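Local coordinates for protein tannase (Lactobacillus plantarum, PDB 3WA7) that probably hydrolyses the ester bonds of gallate esters and hydrolysable tannins, as a serine hydrolase of the alpha/beta-hydrolase fold, at residues A[303-308]-A[324-329]; A[298-303]-A[330-335]. All blocks are in the same frame, centred on the assembly; numbering follows the deposited sequence.

Contact 1 of 2, residues A[303-308]-A[324-329]; sequences SAQTAF and GNQVTD
Gln305 reaches from helix 291-309 and grips the backbone at the start of strand 326-330, at Val327 and at Asn325 just before it, with both ends of its amide. Gln305 OE1 accepts from Val327 N at 2.8 Å, in a nearly straight bond (173° at the hydrogen) whose donor is tilted 26° from the plane of the side-chain carbonyl. Gln305 NE2 gives a hydrogen to Asn325 O at 3.0 Å; the acceptor lies in the plane of the Gln305 amide. With CG trans to the backbone N (chi1 -175°) and a bend at chi2, the amide reaches these two groups together. A water donates to OE1 and to Val327 O, so that OE1 takes two hydrogens, while NE2 also bonds Asp309 OD1 on its own helix.

The Gln326 amide lies almost parallel to that of Gln305, but the two acceptors, Gln305 OE1 and Gln326 OE1, stand 3.2 Å apart without a bond. Beside this polar pair Val327 CG2 lies 4.2 Å from Ala304 CB, with Phe320 of the neighbouring strand touching both residues. Toward the turn, the Phe308 ring presents its edge to the Asn325 carbonyl, Phe308 CD2 lying 3.4 Å from Asn325 O.

Without this amide, as with an alanine here, Val327 N and Asn325 O would probably lose their partner on the helix, and the bridging water one of its acceptors. The Gln305 amide offers a backbone N-H and a backbone carbonyl a matched acceptor and donor, much as a neighbouring strand would, and ties the hairpin 320-323/326-330 to the helix without a salt bridge between the two segments.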
ATOM      1  N   SER A 303      12.869  -9.851 -13.453  1.00  6.20           N
ATOM      2  CA  SER A 303      11.428 -10.046 -13.592  1.00  5.33           C
ATOM      3  C   SER A 303      11.124 -10.805 -14.878  1.00  5.96           C
ATOM      4  O   SER A 303      10.335 -11.753 -14.882  1.00  6.55           O
ATOM      5  CB  SER A 303      10.706  -8.697 -13.619  1.00  6.00           C
ATOM      6  OG  SER A 303       9.317  -8.873 -13.860  1.00  4.61           O
ATOM      7  N   ALA A 304      11.756 -10.375 -15.967  1.00  6.28           N
ATOM      8  CA  ALA A 304      11.577 -11.010 -17.267  1.00  6.00           C
ATOM      9  C   ALA A 304      12.104 -12.440 -17.236  1.00  6.49           C
ATOM     10  O   ALA A 304      11.485 -13.351 -17.791  1.00  6.36           O
ATOM     11  CB  ALA A 304      12.310 -10.215 -18.342  1.00  6.40           C
ATOM     12  N   GLN A 305      13.255 -12.632 -16.599  1.00  5.94           N
ATOM     13  CA  GLN A 305      13.857 -13.960 -16.512  1.00  7.41           C
ATOM     14  C   GLN A 305      12.919 -14.933 -15.811  1.00  7.60           C
ATOM     15  O   GLN A 305      12.692 -16.046 -16.285  1.00  6.72           O
ATOM     16  CB  GLN A 305      15.177 -13.903 -15.746  1.00  6.29           C
ATOM     17  CG  GLN A 305      15.932 -15.232 -15.714  1.00  7.90           C
ATOM     18  CD  GLN A 305      16.464 -15.620 -17.077  1.00  9.33           C
ATOM     19  OE1 GLN A 305      17.318 -14.933 -17.638  1.00  8.39           O
ATOM     20  NE2 GLN A 305      15.955 -16.723 -17.624  1.00  8.62           N
ATOM     21  N   THR A 306      12.383 -14.506 -14.673  1.00  7.69           N
ATOM     22  CA  THR A 306      11.475 -15.337 -13.888  1.00  8.94           C
ATOM     23  C   THR A 306      10.256 -15.772 -14.692  1.00  9.18           C
ATOM     24  O   THR A 306       9.842 -16.931 -14.625  1.00 10.96           O
ATOM     25  CB  THR A 306      11.018 -14.590 -12.622  1.00  9.42           C
ATOM     26  OG1 THR A 306      12.153 -14.370 -11.777  1.00 10.83           O
ATOM     27  CG2 THR A 306       9.968 -15.392 -11.864  1.00 10.06           C
ATOM     28  N   ALA A 307       9.686 -14.843 -15.453  1.00  8.59           N
ATOM     29  CA  ALA A 307       8.515 -15.141 -16.267  1.00  8.65           C
ATOM     30  C   ALA A 307       8.881 -16.072 -17.417  1.00  8.66           C
ATOM     31  O   ALA A 307       8.178 -17.044 -17.693  1.00  6.85           O
ATOM     32  CB  ALA A 307       7.915 -13.852 -16.807  1.00  7.94           C
ATOM     33  N   PHE A 308       9.991 -15.773 -18.079  1.00  7.84           N
ATOM     34  CA  PHE A 308      10.461 -16.577 -19.202  1.00  9.17           C
ATOM     35  C   PHE A 308      10.714 -18.013 -18.733  1.00  8.74           C
ATOM     36  O   PHE A 308      10.367 -18.976 -19.425  1.00  8.35           O
ATOM     37  CB  PHE A 308      11.747 -15.952 -19.762  1.00 11.91           C
ATOM     38  CG  PHE A 308      12.244 -16.590 -21.029  1.00 14.92           C
ATOM     39  CD1 PHE A 308      11.387 -16.809 -22.102  1.00 16.92           C
ATOM     40  CD2 PHE A 308      13.583 -16.938 -21.164  1.00 18.29           C
ATOM     41  CE1 PHE A 308      11.856 -17.364 -23.292  1.00 18.28           C
ATOM     42  CE2 PHE A 308      14.063 -17.494 -22.352  1.00 20.79           C
ATOM     43  CZ  PHE A 308      13.197 -17.706 -23.416  1.00 17.46           C
ATOM     44  N   GLY A 324      20.106 -17.549 -25.571  1.00 21.58           N
ATOM     45  CA  GLY A 324      19.730 -18.872 -25.105  1.00 20.76           C
ATOM     46  C   GLY A 324      18.440 -18.738 -24.317  1.00 20.93           C
ATOM     47  O   GLY A 324      17.467 -18.185 -24.820  1.00 22.07           O
ATOM     48  N   ASN A 325      18.424 -19.237 -23.083  1.00 19.61           N
ATOM     49  CA  ASN A 325      17.237 -19.129 -22.238  1.00 20.48           C
ATOM     50  C   ASN A 325      17.441 -18.040 -21.188  1.00 17.71           C
ATOM     51  O   ASN A 325      16.713 -17.979 -20.200  1.00 17.43           O
ATOM     52  CB  ASN A 325      16.944 -20.450 -21.518  1.00 23.67           C
ATOM     53  CG  ASN A 325      16.172 -21.433 -22.378  1.00 27.06           C
ATOM     54  OD1 ASN A 325      15.220 -21.061 -23.066  1.00 29.93           O
ATOM     55  ND2 ASN A 325      16.566 -22.701 -22.326  1.00 29.31           N
ATOM     56  N   GLN A 326      18.427 -17.177 -21.407  1.00 16.88           N
ATOM     57  CA  GLN A 326      18.723 -16.122 -20.450  1.00 16.57           C
ATOM     58  C   GLN A 326      18.504 -14.706 -20.970  1.00 14.99           C
ATOM     59  O   GLN A 326      18.821 -14.395 -22.119  1.00 14.55           O
ATOM     60  CB  GLN A 326      20.173 -16.256 -19.973  1.00 19.79           C
ATOM     61  CG  GLN A 326      20.484 -17.580 -19.288  1.00 21.94           C
ATOM     62  CD  GLN A 326      19.687 -17.778 -18.012  1.00 25.61           C
ATOM     63  OE1 GLN A 326      19.758 -16.962 -17.092  1.00 29.03           O
ATOM     64  NE2 GLN A 326      18.923 -18.864 -17.950  1.00 26.96           N
ATOM     65  N   VAL A 327      17.943 -13.857 -20.113  1.00 13.23           N
ATOM     66  CA  VAL A 327      17.723 -12.456 -20.453  1.00 11.24           C
ATOM     67  C   VAL A 327      19.045 -11.813 -20.038  1.00 11.52           C
ATOM     68  O   VAL A 327      19.334 -11.680 -18.847  1.00 11.13           O
ATOM     69  CB  VAL A 327      16.567 -11.848 -19.633  1.00 11.21           C
ATOM     70  CG1 VAL A 327      16.308 -10.420 -20.090  1.00  9.19           C
ATOM     71  CG2 VAL A 327      15.311 -12.695 -19.790  1.00  9.91           C
ATOM     72  N   THR A 328      19.846 -11.421 -21.023  1.00 11.63           N
ATOM     73  CA  THR A 328      21.167 -10.864 -20.750  1.00 12.44           C
ATOM     74  C   THR A 328      21.331  -9.353 -20.670  1.00 12.86           C
ATOM     75  O   THR A 328      22.361  -8.872 -20.202  1.00 13.29           O
ATOM     76  CB  THR A 328      22.182 -11.395 -21.771  1.00 13.96           C
ATOM     77  OG1 THR A 328      21.766 -11.034 -23.094  1.00 13.49           O
ATOM     78  CG2 THR A 328      22.277 -12.910 -21.673  1.00 15.47           C
ATOM     79  N   ASP A 329      20.343  -8.598 -21.128  1.00 12.35           N
ATOM     80  CA  ASP A 329      20.461  -7.151 -21.059  1.00 11.92           C
ATOM     81  C   ASP A 329      19.116  -6.484 -21.273  1.00 11.28           C
ATOM     82  O   ASP A 329      18.140  -7.129 -21.659  1.00  8.11           O
ATOM     83  CB  ASP A 329      21.453  -6.644 -22.109  1.00 15.30           C
ATOM     84  CG  ASP A 329      22.200  -5.400 -21.652  1.00 18.72           C
ATOM     85  OD1 ASP A 329      21.663  -4.648 -20.811  1.00 19.69           O
ATOM     86  OD2 ASP A 329      23.326  -5.171 -22.143  1.00 21.31           O
TER
HETATM   87  O   HOH W   1      18.758 -12.997 -16.385  1.00 16.48           O

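Contact 2 of 2, residues A[298-303]-A[330-335]; sequences QLLISS and LDLSAY. With SO4 (sulfate ion), chain B.
Leu330 and Ile301 bring the backbones closest, their CA atoms 6.6 Å apart, where residues 330-335 leave a strand and turn into helix 332-339; no hydrogen bond crosses to 298-303, and the join is made by side chains. Leu300 carries most of it. Its CG lies beside the backbone N and trans to the carbonyl carbon (chi1 -79°), and its two methyls then divide their partners: Leu300 CD1 presses on Leu332 CD1 at 3.5 Å, a tight fit for two methyl carbons, and Leu300 CD2 approaches Tyr335 CE2 at 3.8 Å, meeting the ring obliquely. The side chains of Leu300 and Leu332 cross at about a right angle. Behind the branch point, Leu300 CB receives Leu330 CD2. Ile301 and Leu330 run past each other in opposite senses, with Ile301 CG1 against Leu330 CB at 3.6 Å.

The polar groups at the start of helix 332-339 are satisfied to one side of this apolar seam. Asp331 is the N-cap of the helix, its OD1 accepting from Ala334 N at 3.0 Å from above the carboxylate plane. A sulfate, probably from the crystallisation liquor, sits at the same helix start: sulfate O1 accepts from Leu332 N at 2.9 Å, and O2 from both the backbone N and the hydroxyl of Ser333. Arg293 and Arg297, from the helix that also carries Leu300, complete its grip, so the anion links the two helices in the crystal.

Tyr335 sends its hydroxyl to Ala417 O and packs edge-to-face with Tyr317. Leu300 also touches Ala417 and Leu445, so the seam lies between helix 291-309, the start of helix 332-339 and the loops that follow strands 410-414 and 440-444.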
ATOM      1  N   GLN A 298      18.305  -4.052 -13.624  1.00  6.69           N
ATOM      2  CA  GLN A 298      18.532  -5.436 -13.235  1.00  6.76           C
ATOM      3  C   GLN A 298      17.302  -6.112 -12.636  1.00  7.48           C
ATOM      4  O   GLN A 298      17.086  -7.314 -12.826  1.00  8.79           O
ATOM      5  CB  GLN A 298      19.723  -5.493 -12.274  1.00  5.83           C
ATOM      6  CG  GLN A 298      21.027  -5.203 -13.001  1.00  8.57           C
ATOM      7  CD  GLN A 298      22.107  -4.595 -12.129  1.00  7.58           C
ATOM      8  OE1 GLN A 298      23.171  -4.227 -12.628  1.00 13.33           O
ATOM      9  NE2 GLN A 298      21.847  -4.488 -10.834  1.00  8.85           N
ATOM     10  N   LEU A 299      16.490  -5.343 -11.923  1.00  6.36           N
ATOM     11  CA  LEU A 299      15.286  -5.888 -11.319  1.00  7.76           C
ATOM     12  C   LEU A 299      14.297  -6.255 -12.425  1.00  6.55           C
ATOM     13  O   LEU A 299      13.588  -7.255 -12.331  1.00  8.21           O
ATOM     14  CB  LEU A 299      14.671  -4.864 -10.367  1.00  9.14           C
ATOM     15  CG  LEU A 299      13.564  -5.346  -9.434  1.00 13.25           C
ATOM     16  CD1 LEU A 299      14.012  -6.582  -8.656  1.00 14.20           C
ATOM     17  CD2 LEU A 299      13.220  -4.216  -8.482  1.00 14.80           C
ATOM     18  N   LEU A 300      14.257  -5.448 -13.480  1.00  5.15           N
ATOM     19  CA  LEU A 300      13.363  -5.733 -14.596  1.00  6.10           C
ATOM     20  C   LEU A 300      13.883  -6.926 -15.400  1.00  6.31           C
ATOM     21  O   LEU A 300      13.103  -7.701 -15.954  1.00  6.77           O
ATOM     22  CB  LEU A 300      13.210  -4.489 -15.480  1.00  6.87           C
ATOM     23  CG  LEU A 300      12.234  -3.476 -14.869  1.00  7.30           C
ATOM     24  CD1 LEU A 300      12.433  -2.093 -15.477  1.00  8.49           C
ATOM     25  CD2 LEU A 300      10.809  -3.964 -15.087  1.00  9.09           C
ATOM     26  N   ILE A 301      15.202  -7.079 -15.460  1.00  6.67           N
ATOM     27  CA  ILE A 301      15.780  -8.211 -16.176  1.00  6.25           C
ATOM     28  C   ILE A 301      15.417  -9.472 -15.397  1.00  7.97           C
ATOM     29  O   ILE A 301      15.040 -10.489 -15.977  1.00  7.13           O
ATOM     30  CB  ILE A 301      17.317  -8.085 -16.289  1.00  6.59           C
ATOM     31  CG1 ILE A 301      17.664  -6.993 -17.308  1.00  6.46           C
ATOM     32  CG2 ILE A 301      17.931  -9.427 -16.714  1.00  7.52           C
ATOM     33  CD1 ILE A 301      19.148  -6.703 -17.435  1.00  8.53           C
ATOM     34  N   SER A 302      15.519  -9.392 -14.075  1.00  6.66           N
ATOM     35  CA  SER A 302      15.192 -10.527 -13.222  1.00  8.35           C
ATOM     36  C   SER A 302      13.709 -10.878 -13.344  1.00  7.28           C
ATOM     37  O   SER A 302      13.339 -12.056 -13.341  1.00  6.70           O
ATOM     38  CB  SER A 302      15.538 -10.207 -11.766  1.00  7.23           C
ATOM     39  OG  SER A 302      15.236 -11.305 -10.923  1.00 10.20           O
ATOM     40  N   SER A 303      12.869  -9.851 -13.453  1.00  6.20           N
ATOM     41  CA  SER A 303      11.428 -10.046 -13.592  1.00  5.33           C
ATOM     42  C   SER A 303      11.124 -10.805 -14.878  1.00  5.96           C
ATOM     43  O   SER A 303      10.335 -11.753 -14.882  1.00  6.55           O
ATOM     44  CB  SER A 303      10.706  -8.697 -13.619  1.00  6.00           C
ATOM     45  OG  SER A 303       9.317  -8.873 -13.860  1.00  4.61           O
ATOM     46  N   LEU A 330      19.076  -5.183 -21.023  1.00  8.96           N
ATOM     47  CA  LEU A 330      17.853  -4.419 -21.176  1.00  8.92           C
ATOM     48  C   LEU A 330      18.118  -2.949 -21.448  1.00  9.08           C
ATOM     49  O   LEU A 330      18.945  -2.320 -20.782  1.00  9.66           O
ATOM     50  CB  LEU A 330      16.993  -4.528 -19.910  1.00  8.78           C
ATOM     51  CG  LEU A 330      15.841  -3.516 -19.797  1.00  9.21           C
ATOM     52  CD1 LEU A 330      14.819  -3.766 -20.894  1.00  8.69           C
ATOM     53  CD2 LEU A 330      15.192  -3.622 -18.425  1.00  9.44           C
ATOM     54  N   ASP A 331      17.424  -2.421 -22.449  1.00  8.70           N
ATOM     55  CA  ASP A 331      17.498  -1.007 -22.783  1.00  7.88           C
ATOM     56  C   ASP A 331      16.316  -0.486 -21.964  1.00  8.35           C
ATOM     57  O   ASP A 331      15.169  -0.551 -22.410  1.00  7.64           O
ATOM     58  CB  ASP A 331      17.234  -0.793 -24.282  1.00 10.16           C
ATOM     59  CG  ASP A 331      17.258   0.676 -24.677  1.00 12.73           C
ATOM     60  OD1 ASP A 331      16.944   1.533 -23.823  1.00 10.70           O
ATOM     61  OD2 ASP A 331      17.580   0.974 -25.849  1.00 13.83           O
ATOM     62  N   LEU A 332      16.590   0.001 -20.756  1.00  8.48           N
ATOM     63  CA  LEU A 332      15.532   0.482 -19.871  1.00  7.08           C
ATOM     64  C   LEU A 332      14.671   1.578 -20.479  1.00  7.20           C
ATOM     65  O   LEU A 332      13.450   1.564 -20.333  1.00  6.45           O
ATOM     66  CB  LEU A 332      16.133   0.967 -18.543  1.00  7.25           C
ATOM     67  CG  LEU A 332      15.151   1.482 -17.485  1.00  6.45           C
ATOM     68  CD1 LEU A 332      14.100   0.424 -17.187  1.00  7.35           C
ATOM     69  CD2 LEU A 332      15.918   1.844 -16.213  1.00  7.08           C
ATOM     70  N   SER A 333      15.300   2.529 -21.160  1.00  7.52           N
ATOM     71  CA  SER A 333      14.556   3.618 -21.781  1.00  9.32           C
ATOM     72  C   SER A 333      13.571   3.068 -22.803  1.00  9.14           C
ATOM     73  O   SER A 333      12.435   3.539 -22.897  1.00  9.35           O
ATOM     74  CB  SER A 333      15.514   4.602 -22.456  1.00 10.98           C
ATOM     75  OG  SER A 333      16.358   5.214 -21.497  1.00 17.42           O
ATOM     76  N   ALA A 334      14.007   2.067 -23.562  1.00  8.15           N
ATOM     77  CA  ALA A 334      13.149   1.457 -24.573  1.00  8.38           C
ATOM     78  C   ALA A 334      11.969   0.752 -23.909  1.00  8.31           C
ATOM     79  O   ALA A 334      10.836   0.848 -24.380  1.00  7.52           O
ATOM     80  CB  ALA A 334      13.945   0.467 -25.416  1.00  9.78           C
ATOM     81  N   TYR A 335      12.237   0.050 -22.810  1.00  5.82           N
ATOM     82  CA  TYR A 335      11.177  -0.654 -22.093  1.00  6.22           C
ATOM     83  C   TYR A 335      10.131   0.331 -21.574  1.00  7.10           C
ATOM     84  O   TYR A 335       8.926   0.115 -21.727  1.00  6.53           O
ATOM     85  CB  TYR A 335      11.756  -1.444 -20.914  1.00  5.74           C
ATOM     86  CG  TYR A 335      10.694  -2.099 -20.052  1.00  7.10           C
ATOM     87  CD1 TYR A 335       9.994  -3.213 -20.507  1.00  7.36           C
ATOM     88  CD2 TYR A 335      10.362  -1.576 -18.800  1.00  5.97           C
ATOM     89  CE1 TYR A 335       8.983  -3.793 -19.740  1.00  8.17           C
ATOM     90  CE2 TYR A 335       9.352  -2.145 -18.027  1.00  7.36           C
ATOM     91  CZ  TYR A 335       8.667  -3.255 -18.506  1.00  7.83           C
ATOM     92  OH  TYR A 335       7.664  -3.826 -17.754  1.00  6.45           O
TER
HETATM   93  S   SO4 B 501      19.480   2.338 -20.267  1.00 13.36           S
HETATM   94  O1  SO4 B 501      19.256   0.891 -20.099  1.00 14.72           O
HETATM   95  O2  SO4 B 501      18.203   3.033 -20.491  1.00 11.17           O
HETATM   96  O3  SO4 B 501      20.131   2.879 -19.060  1.00 14.36           O
HETATM   97  O4  SO4 B 501      20.361   2.560 -21.432  1.00 17.84           O

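In the fold
Contacts 1 and 2, about 10 Å apart centre to centre, lie along one face of helix 291-309, which passes from the start of helix 332-339 to strand 326-330. The chain between 303-308 and 324-329 falls within the longer span that contact 2 closes. Ile301 joins the two: Ile301 CG2 lies 3.4 Å from Val327 O, and Ile301 CD1 is 3.8 Å from Asp329 C. Contact 1 is partly buried and polar at its centre; contact 2 is buried and apolar, with the sulfate at its margin. Ser303 OG, in both ranges, hydrogen-bonds Leu445 O beyond strand 440-444. The probable catalytic triad, Ser163, Asp419 and His451, takes no part in either contact, though Ala417, beside Leu300 and Tyr335, lies two residues before Asp419.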